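Local structure of uncharacterized hypothetical protein (Parabacteroides merdae, 4EI0) at residues 63-69 with 110-116; 254-260 with 308-312; 259-264 with 289-293. The protein is of unknown function, a member of the DUF4466 family built largely from antiparallel beta sheets. One frame throughout, in Å; residues are numbered along the deposited sequence. Where two conformers were deposited one is given.

Contact 1 of 3, residues 63-69 with 110-116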
# COMPACT_ATOMS: atom_id res chain seq x y z
N ALA B 63 4.89 19.15 22.85
CA ALA B 63 5.55 18.53 24.00
C ALA B 63 6.40 17.35 23.53
O ALA B 63 6.22 16.83 22.42
CB ALA B 63 4.52 18.02 25.05
N THR B 64 7.26 16.88 24.42
CA THR B 64 8.04 15.67 24.15
C THR B 64 7.16 14.51 23.78
O THR B 64 6.13 14.30 24.38
CB THR B 64 8.90 15.26 25.35
OG1 THR B 64 9.76 16.35 25.66
CG2 THR B 64 9.77 14.05 24.96
N GLY B 65 7.54 13.78 22.74
CA GLY B 65 6.69 12.74 22.18
C GLY B 65 6.05 13.12 20.87
O GLY B 65 5.44 12.30 20.23
N THR B 66 6.16 14.38 20.48
CA THR B 66 5.72 14.83 19.14
C THR B 66 6.65 14.16 18.07
O THR B 66 7.88 14.19 18.20
CB THR B 66 5.84 16.34 19.04
OG1 THR B 66 4.94 16.91 19.98
CG2 THR B 66 5.54 16.86 17.64
N TYR B 67 6.09 13.41 17.14
CA TYR B 67 6.89 12.68 16.18
C TYR B 67 6.10 12.31 14.92
O TYR B 67 4.88 12.41 14.90
CB TYR B 67 7.48 11.40 16.83
CG TYR B 67 6.54 10.28 16.99
CD1 TYR B 67 5.42 10.41 17.75
CD2 TYR B 67 6.76 9.04 16.38
CE1 TYR B 67 4.53 9.39 17.90
CE2 TYR B 67 5.87 8.00 16.53
CZ TYR B 67 4.76 8.19 17.29
OH TYR B 67 3.83 7.21 17.48
N PHE B 68 6.84 11.90 13.88
CA PHE B 68 6.30 11.16 12.75
C PHE B 68 6.59 9.70 13.02
O PHE B 68 7.71 9.34 13.28
CB PHE B 68 7.07 11.50 11.48
CG PHE B 68 6.50 12.61 10.67
CD1 PHE B 68 5.29 12.47 10.01
CD2 PHE B 68 7.25 13.74 10.42
CE1 PHE B 68 4.79 13.47 9.18
CE2 PHE B 68 6.75 14.73 9.62
CZ PHE B 68 5.53 14.59 8.98
N ASP B 69 5.58 8.86 12.92
CA ASP B 69 5.79 7.43 12.96
C ASP B 69 6.53 7.13 11.63
O ASP B 69 6.22 7.71 10.60
CB ASP B 69 4.38 6.79 13.13
CG ASP B 69 4.29 5.30 12.88
OD1 ASP B 69 5.10 4.69 12.19
OD2 ASP B 69 3.26 4.74 13.29
N LEU B 110 2.33 9.16 6.00
CA LEU B 110 2.96 9.12 7.30
C LEU B 110 2.05 9.78 8.28
O LEU B 110 1.38 10.75 7.93
CB LEU B 110 4.29 9.87 7.31
CG LEU B 110 5.44 9.35 6.43
CD1 LEU B 110 6.56 10.36 6.53
CD2 LEU B 110 5.87 7.94 6.87
N ARG B 111 2.00 9.21 9.49
CA ARG B 111 1.23 9.77 10.60
C ARG B 111 2.08 10.62 11.48
O ARG B 111 3.17 10.20 11.91
CB ARG B 111 0.60 8.65 11.37
CG ARG B 111 -0.47 7.98 10.53
CD ARG B 111 -1.04 6.76 11.21
NE ARG B 111 -1.97 6.15 10.30
CZ ARG B 111 -2.47 4.94 10.44
NH1 ARG B 111 -2.13 4.19 11.47
NH2 ARG B 111 -3.28 4.48 9.52
N TYR B 112 1.63 11.85 11.72
CA TYR B 112 2.28 12.79 12.63
C TYR B 112 1.41 12.98 13.85
O TYR B 112 0.18 13.14 13.74
CB TYR B 112 2.47 14.12 11.92
CG TYR B 112 2.85 15.32 12.78
CD1 TYR B 112 4.13 15.49 13.26
CD2 TYR B 112 1.94 16.32 13.03
CE1 TYR B 112 4.48 16.58 14.03
CE2 TYR B 112 2.26 17.41 13.80
CZ TYR B 112 3.53 17.55 14.28
OH TYR B 112 3.86 18.65 15.00
N TYR B 113 2.06 12.95 15.00
CA TYR B 113 1.44 13.08 16.31
C TYR B 113 2.01 14.31 17.01
O TYR B 113 3.20 14.38 17.28
CB TYR B 113 1.74 11.82 17.12
CG TYR B 113 1.12 10.59 16.52
CD1 TYR B 113 -0.17 10.21 16.86
CD2 TYR B 113 1.81 9.81 15.63
CE1 TYR B 113 -0.74 9.07 16.32
CE2 TYR B 113 1.26 8.68 15.08
CZ TYR B 113 -0.01 8.32 15.43
OH TYR B 113 -0.53 7.24 14.85
N TYR B 114 1.16 15.32 17.21
CA TYR B 114 1.52 16.50 17.93
C TYR B 114 1.02 16.31 19.36
O TYR B 114 -0.19 16.13 19.55
CB TYR B 114 0.84 17.71 17.34
CG TYR B 114 1.04 19.00 18.05
CD1 TYR B 114 2.20 19.72 17.88
CD2 TYR B 114 0.04 19.56 18.83
CE1 TYR B 114 2.38 20.97 18.49
CE2 TYR B 114 0.21 20.82 19.44
CZ TYR B 114 1.38 21.50 19.29
OH TYR B 114 1.57 22.71 19.86
N ILE B 115 1.92 16.35 20.35
CA ILE B 115 1.49 16.23 21.76
C ILE B 115 1.29 17.68 22.24
O ILE B 115 2.20 18.47 22.20
CB ILE B 115 2.49 15.48 22.63
CG1 ILE B 115 2.85 14.11 22.05
CG2 ILE B 115 1.90 15.22 24.03
CD1 ILE B 115 1.67 13.16 21.87
N ILE B 116 0.06 18.01 22.64
CA ILE B 116 -0.37 19.37 22.98
C ILE B 116 0.35 19.81 24.23
O ILE B 116 0.28 19.13 25.24
CB ILE B 116 -1.95 19.44 23.14
CG1 ILE B 116 -2.64 19.00 21.85
CG2 ILE B 116 -2.43 20.81 23.50
CD1 ILE B 116 -4.11 18.65 21.98
O HOH W 1 3.63 7.02 9.93
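Y67 and Y113 form an antiparallel hydrogen-bonded pair, Y113 N reaching Y67 O at 2.9 Å and Y67 N returning to Y113 O. On their face of the sheet the two tyrosines lie side by side, rings nearly parallel but slid apart, with Y67 CE1 3.6 Å from Y113 CD2. Next along, F68 and Y112 are a non-hydrogen-bonded pair on the other face. From its CB, near R111 O, the F68 side chain runs to CD1, 3.6 Å from R111 O with L110 CB a further neighbour, and to CE1, 3.6 Å from Y112 CB; the edge of the Y112 ring turns toward the F68 face. V56, T97 and I99 of strands 51-58 and 96-100 also touch F68, so an apolar aromatic fits this buried place. D69 N continues the pairing to R111 O.

T66 is the last residue of the type II turn A63-T66. With OG1 anti to the carbonyl carbon (chi1 -64°), its hydroxyl donates to A63 O at 2.8 Å and accepts from I115 N at 3.1 Å. G65 suits the turn because a side chain would press against the preceding carbonyl and I115 CG1. A63 N donates to I115 O. The turn thus precedes antiparallel pairing of strands 67-75 and 107-115, neighbours in a five-stranded sheet.

Contact 2 of 3, residues 254-260 with 308-312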
# COMPACT_ATOMS: atom_id res chain seq x y z
N ILE B 254 -17.93 16.70 26.36
CA ILE B 254 -18.05 17.92 27.15
C ILE B 254 -16.91 18.81 26.74
O ILE B 254 -15.72 18.40 26.78
CB ILE B 254 -17.96 17.63 28.65
CG1 ILE B 254 -19.11 16.69 29.06
CG2 ILE B 254 -17.97 18.91 29.49
CD1 ILE B 254 -18.83 16.06 30.41
N ASP B 255 -17.24 20.03 26.37
CA ASP B 255 -16.22 20.98 25.92
C ASP B 255 -16.27 22.21 26.84
O ASP B 255 -17.09 22.30 27.81
CB ASP B 255 -16.39 21.33 24.42
CG ASP B 255 -15.10 21.89 23.75
OD1 ASP B 255 -14.09 22.15 24.43
OD2 ASP B 255 -15.13 22.10 22.52
N ASP B 256 -15.40 23.16 26.56
CA ASP B 256 -15.33 24.39 27.35
C ASP B 256 -16.70 25.11 27.48
O ASP B 256 -17.03 25.62 28.51
CB ASP B 256 -14.30 25.36 26.74
CG ASP B 256 -12.85 24.80 26.72
OD1 ASP B 256 -12.62 23.58 26.75
OD2 ASP B 256 -11.92 25.64 26.71
N LEU B 257 -17.46 25.19 26.41
CA LEU B 257 -18.70 25.97 26.42
C LEU B 257 -19.74 25.36 27.39
O LEU B 257 -20.47 26.08 28.07
CB LEU B 257 -19.27 26.10 25.00
CG LEU B 257 -20.68 26.72 24.85
CD1 LEU B 257 -20.61 28.21 25.22
CD2 LEU B 257 -21.27 26.47 23.46
N ASP B 258 -19.76 24.03 27.48
CA ASP B 258 -20.64 23.32 28.41
C ASP B 258 -20.31 23.70 29.86
O ASP B 258 -21.21 23.84 30.68
CB ASP B 258 -20.46 21.81 28.25
CG ASP B 258 -20.79 21.34 26.84
OD1 ASP B 258 -21.90 21.62 26.38
OD2 ASP B 258 -19.94 20.70 26.17
N PHE B 259 -19.03 23.86 30.19
CA PHE B 259 -18.66 24.35 31.53
C PHE B 259 -19.07 25.78 31.78
O PHE B 259 -19.54 26.12 32.90
CB PHE B 259 -17.18 24.18 31.78
CG PHE B 259 -16.81 22.80 32.16
CD1 PHE B 259 -17.23 22.30 33.35
CD2 PHE B 259 -16.10 21.98 31.29
CE1 PHE B 259 -16.94 21.02 33.72
CE2 PHE B 259 -15.78 20.69 31.66
CZ PHE B 259 -16.21 20.22 32.88
N GLU B 260 -18.91 26.62 30.75
CA GLU B 260 -19.30 28.02 30.85
C GLU B 260 -20.81 28.19 31.04
O GLU B 260 -21.22 29.12 31.70
CB GLU B 260 -18.90 28.81 29.59
CG GLU B 260 -17.42 29.14 29.48
CD GLU B 260 -16.94 30.19 30.51
OE1 GLU B 260 -17.77 30.80 31.21
OE2 GLU B 260 -15.70 30.42 30.61
N LYS B 308 -13.00 15.90 34.03
CA LYS B 308 -12.66 17.09 33.29
C LYS B 308 -12.84 18.27 34.21
O LYS B 308 -13.81 18.31 34.98
CB LYS B 308 -13.52 17.26 32.08
CG LYS B 308 -13.06 16.43 30.90
CD LYS B 308 -14.00 16.47 29.72
CE LYS B 308 -13.41 15.82 28.46
NZ LYS B 308 -14.35 15.90 27.31
N ARG B 309 -11.88 19.19 34.18
CA ARG B 309 -11.96 20.45 35.02
C ARG B 309 -11.75 21.67 34.13
O ARG B 309 -10.97 21.62 33.18
CB ARG B 309 -10.92 20.39 36.12
CG ARG B 309 -10.96 21.57 37.10
CD ARG B 309 -9.78 21.62 38.04
NE ARG B 309 -8.54 21.91 37.34
CZ ARG B 309 -7.35 22.08 37.92
NH1 ARG B 309 -7.22 22.02 39.23
NH2 ARG B 309 -6.28 22.32 37.15
N TYR B 310 -12.44 22.76 34.44
CA TYR B 310 -12.37 23.99 33.66
C TYR B 310 -12.27 25.17 34.65
O TYR B 310 -13.09 25.29 35.56
CB TYR B 310 -13.63 24.11 32.79
CG TYR B 310 -13.73 25.37 31.95
CD1 TYR B 310 -13.16 25.43 30.72
CD2 TYR B 310 -14.36 26.51 32.43
CE1 TYR B 310 -13.23 26.59 29.95
CE2 TYR B 310 -14.43 27.66 31.69
CZ TYR B 310 -13.84 27.70 30.45
OH TYR B 310 -13.91 28.83 29.68
N LYS B 311 -11.25 25.99 34.47
CA LYS B 311 -11.05 27.18 35.27
C LYS B 311 -11.88 28.33 34.75
O LYS B 311 -11.72 28.79 33.61
CB LYS B 311 -9.57 27.61 35.25
CG LYS B 311 -9.30 28.75 36.27
CD LYS B 311 -8.07 29.58 35.97
CE LYS B 311 -7.02 29.51 37.07
NZ LYS B 311 -5.85 28.70 36.61
N MSE B 312 -12.77 28.82 35.61
CA MSE B 312 -13.72 29.86 35.19
C MSE B 312 -13.03 31.20 34.90
O MSE B 312 -11.92 31.53 35.36
OXT MSE B 312 -13.57 31.98 34.10
CB MSE B 312 -14.81 29.99 36.24
CG MSE B 312 -15.66 28.73 36.38
SE MSE B 312 -16.74 28.34 34.78
CE MSE B 312 -17.84 29.96 34.72
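The rings of F259 and Y310 lie in nearly parallel planes, 1° apart, yet are displaced so far that they barely overlap. The two side chains run past each other in opposite directions, and what sits over the F259 face is Y310 CB, 3.5 Å from F259 CG, in a CH-pi contact. A chi1 of 178° swings the Y310 ring away from its own backbone N and toward the helix. D256 crosses it at about a right angle, its CB 3.6 Å from Y310 CE1, while the carboxylate turns to S149 and K150. E260 also crosses the tyrosine squarely, its chain bent at chi2; OE2 lies at the ring's edge and accepts a hydrogen bond from the phenol on its anti lone pair, Y310 OH to E260 OE2 being 2.6 Å. A phenylalanine here would probably leave E260 OE2 without this donor and its carboxylate freer to turn.

At the other end K308 crosses F259, its CB meeting the ring, and NZ meets I254 O in the carbonyl plane at 2.9 Å. D242 makes a salt bridge to NZ and Q244 OE1 a hydrogen bond; an extended lysine reaches both carbonyl and carboxylate. Directional polar bonds thus bracket the aromatic centre and probably limit how helix 256-261 can shift against strand 302-311.

Contact 3 of 3, residues 259-264 with 289-293; sequences FETIDM and YRAYV
The chain at 259-264 leaves its helix at I262 and passes beside residues 289-293 of strand 289-299, with F259 and R290 the nearest residues, their CA atoms 6.7 Å apart and no backbone hydrogen bond between the segments. Instead, R290 spans the distance. Extended from CG to NE (chi2 175°, chi3 179°), its chain carries the guanidinium to the end of the helix, where NH1 donates to F259 O at 2.8 Å, nearly straight out from the carbonyl and close to the guanidinium plane. I262 O is 3.2 Å from R290 NH1, and I262 CG2 also packs against that nitrogen. M264, a selenomethionine, runs the opposite way past the arginine and lays CG over one guanidinium face, offset toward its rim and 3.6 Å from R290 NH2. Arginine suits this place because it joins a long apolar stem to a flat donor group.

Closer to the strand, the F259 ring presents its edge to the backbone, CE1 lying 3.6 Å from A291 C, and CD1 touches R290 CB at 3.8 Å. Its CZ reaches Y292 CB.

E283 forms a salt bridge with R290 NE, so the charge is probably balanced within the sheet while NH1 reaches a carbonyl at the helix's C-terminal end, where the helix dipole would favour a cation.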
# COMPACT_ATOMS: atom_id res chain seq x y z
N PHE B 259 -19.03 23.86 30.19
CA PHE B 259 -18.66 24.35 31.53
C PHE B 259 -19.07 25.78 31.78
O PHE B 259 -19.54 26.12 32.90
CB PHE B 259 -17.18 24.18 31.78
CG PHE B 259 -16.81 22.80 32.16
CD1 PHE B 259 -17.23 22.30 33.35
CD2 PHE B 259 -16.10 21.98 31.29
CE1 PHE B 259 -16.94 21.02 33.72
CE2 PHE B 259 -15.78 20.69 31.66
CZ PHE B 259 -16.21 20.22 32.88
N GLU B 260 -18.91 26.62 30.75
CA GLU B 260 -19.30 28.02 30.85
C GLU B 260 -20.81 28.19 31.04
O GLU B 260 -21.22 29.12 31.70
CB GLU B 260 -18.90 28.81 29.59
CG GLU B 260 -17.42 29.14 29.48
CD GLU B 260 -16.94 30.19 30.51
OE1 GLU B 260 -17.77 30.80 31.21
OE2 GLU B 260 -15.70 30.42 30.61
N THR B 261 -21.61 27.30 30.47
CA THR B 261 -23.06 27.49 30.38
C THR B 261 -23.86 26.51 31.27
O THR B 261 -25.05 26.66 31.36
CB THR B 261 -23.56 27.40 28.92
OG1 THR B 261 -23.27 26.11 28.40
CG2 THR B 261 -22.92 28.48 27.99
N ILE B 262 -23.25 25.55 31.96
CA ILE B 262 -23.99 24.70 32.93
C ILE B 262 -24.67 25.57 34.01
O ILE B 262 -24.07 26.52 34.55
CB ILE B 262 -23.10 23.58 33.56
CG1 ILE B 262 -23.95 22.53 34.28
CG2 ILE B 262 -22.02 24.13 34.49
CD1 ILE B 262 -24.56 21.52 33.33
N ASP B 263 -25.95 25.30 34.28
CA ASP B 263 -26.68 26.02 35.32
C ASP B 263 -26.48 25.32 36.63
O ASP B 263 -26.88 24.16 36.79
CB ASP B 263 -28.18 26.04 35.01
CG ASP B 263 -28.97 26.91 35.98
OD1 ASP B 263 -28.39 27.43 36.95
OD2 ASP B 263 -30.17 27.09 35.74
N MSE B 264 -25.84 26.01 37.57
CA MSE B 264 -25.55 25.43 38.89
C MSE B 264 -26.51 25.90 39.97
O MSE B 264 -26.23 25.69 41.15
CB MSE B 264 -24.13 25.75 39.35
CG MSE B 264 -23.02 25.29 38.41
SE MSE B 264 -22.69 23.35 38.31
CE MSE B 264 -22.58 22.88 40.26
N TYR B 289 -13.15 26.93 39.95
CA TYR B 289 -13.16 25.82 39.00
C TYR B 289 -14.55 25.16 38.97
O TYR B 289 -15.25 25.11 39.98
CB TYR B 289 -12.12 24.75 39.41
CG TYR B 289 -10.63 25.12 39.34
CD1 TYR B 289 -9.92 25.05 38.15
CD2 TYR B 289 -9.94 25.50 40.50
CE1 TYR B 289 -8.56 25.37 38.11
CE2 TYR B 289 -8.58 25.83 40.46
CZ TYR B 289 -7.90 25.77 39.27
OH TYR B 289 -6.57 26.08 39.27
N ARG B 290 -14.91 24.66 37.78
CA ARG B 290 -15.97 23.71 37.61
C ARG B 290 -15.40 22.42 37.11
O ARG B 290 -14.33 22.41 36.51
CB ARG B 290 -16.99 24.24 36.64
CG ARG B 290 -17.88 25.24 37.29
CD ARG B 290 -18.82 25.83 36.24
NE ARG B 290 -19.67 26.77 36.90
CZ ARG B 290 -20.67 27.40 36.31
NH1 ARG B 290 -20.97 27.23 35.01
NH2 ARG B 290 -21.38 28.22 37.05
N ALA B 291 -16.07 21.32 37.38
CA ALA B 291 -15.54 20.02 36.95
C ALA B 291 -16.71 19.08 36.71
O ALA B 291 -17.84 19.33 37.18
CB ALA B 291 -14.63 19.44 38.03
N TYR B 292 -16.43 18.00 36.00
CA TYR B 292 -17.38 16.91 35.84
C TYR B 292 -16.64 15.67 36.26
O TYR B 292 -15.58 15.33 35.68
CB TYR B 292 -17.90 16.79 34.37
CG TYR B 292 -18.84 15.63 34.17
CD1 TYR B 292 -20.07 15.61 34.81
CD2 TYR B 292 -18.49 14.54 33.40
CE1 TYR B 292 -20.95 14.54 34.67
CE2 TYR B 292 -19.38 13.46 33.24
CZ TYR B 292 -20.58 13.45 33.92
OH TYR B 292 -21.49 12.42 33.76
N VAL B 293 -17.17 14.99 37.27
CA VAL B 293 -16.63 13.74 37.80
C VAL B 293 -17.48 12.57 37.28
O VAL B 293 -18.70 12.57 37.45
CB VAL B 293 -16.68 13.75 39.32
CG1 VAL B 293 -16.05 12.45 39.88
CG2 VAL B 293 -16.06 15.04 39.85

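How the contacts relate
Contact 1 stands apart, its centre about 26 Å from that of contact 2 and about 31 Å from that of contact 3, on the other side of the chain's centre. It joins neighbouring strands within one sheet, so main-chain bonds dominate and aromatic side chains flank the ladder. Contacts 2 and 3 instead fasten the helix 256-261 to adjacent strands of a different sheet. They share F259 and E260, and Y310 N lies 2.8 Å from R290 O where those strands meet. Here side chains make the cross-links: a tyrosine and a lysine in contact 2, an arginine in contact 3. All three are partly buried, with exposed residues at the turn of contact 1 and at M312 in contact 2, but none touching in contact 3.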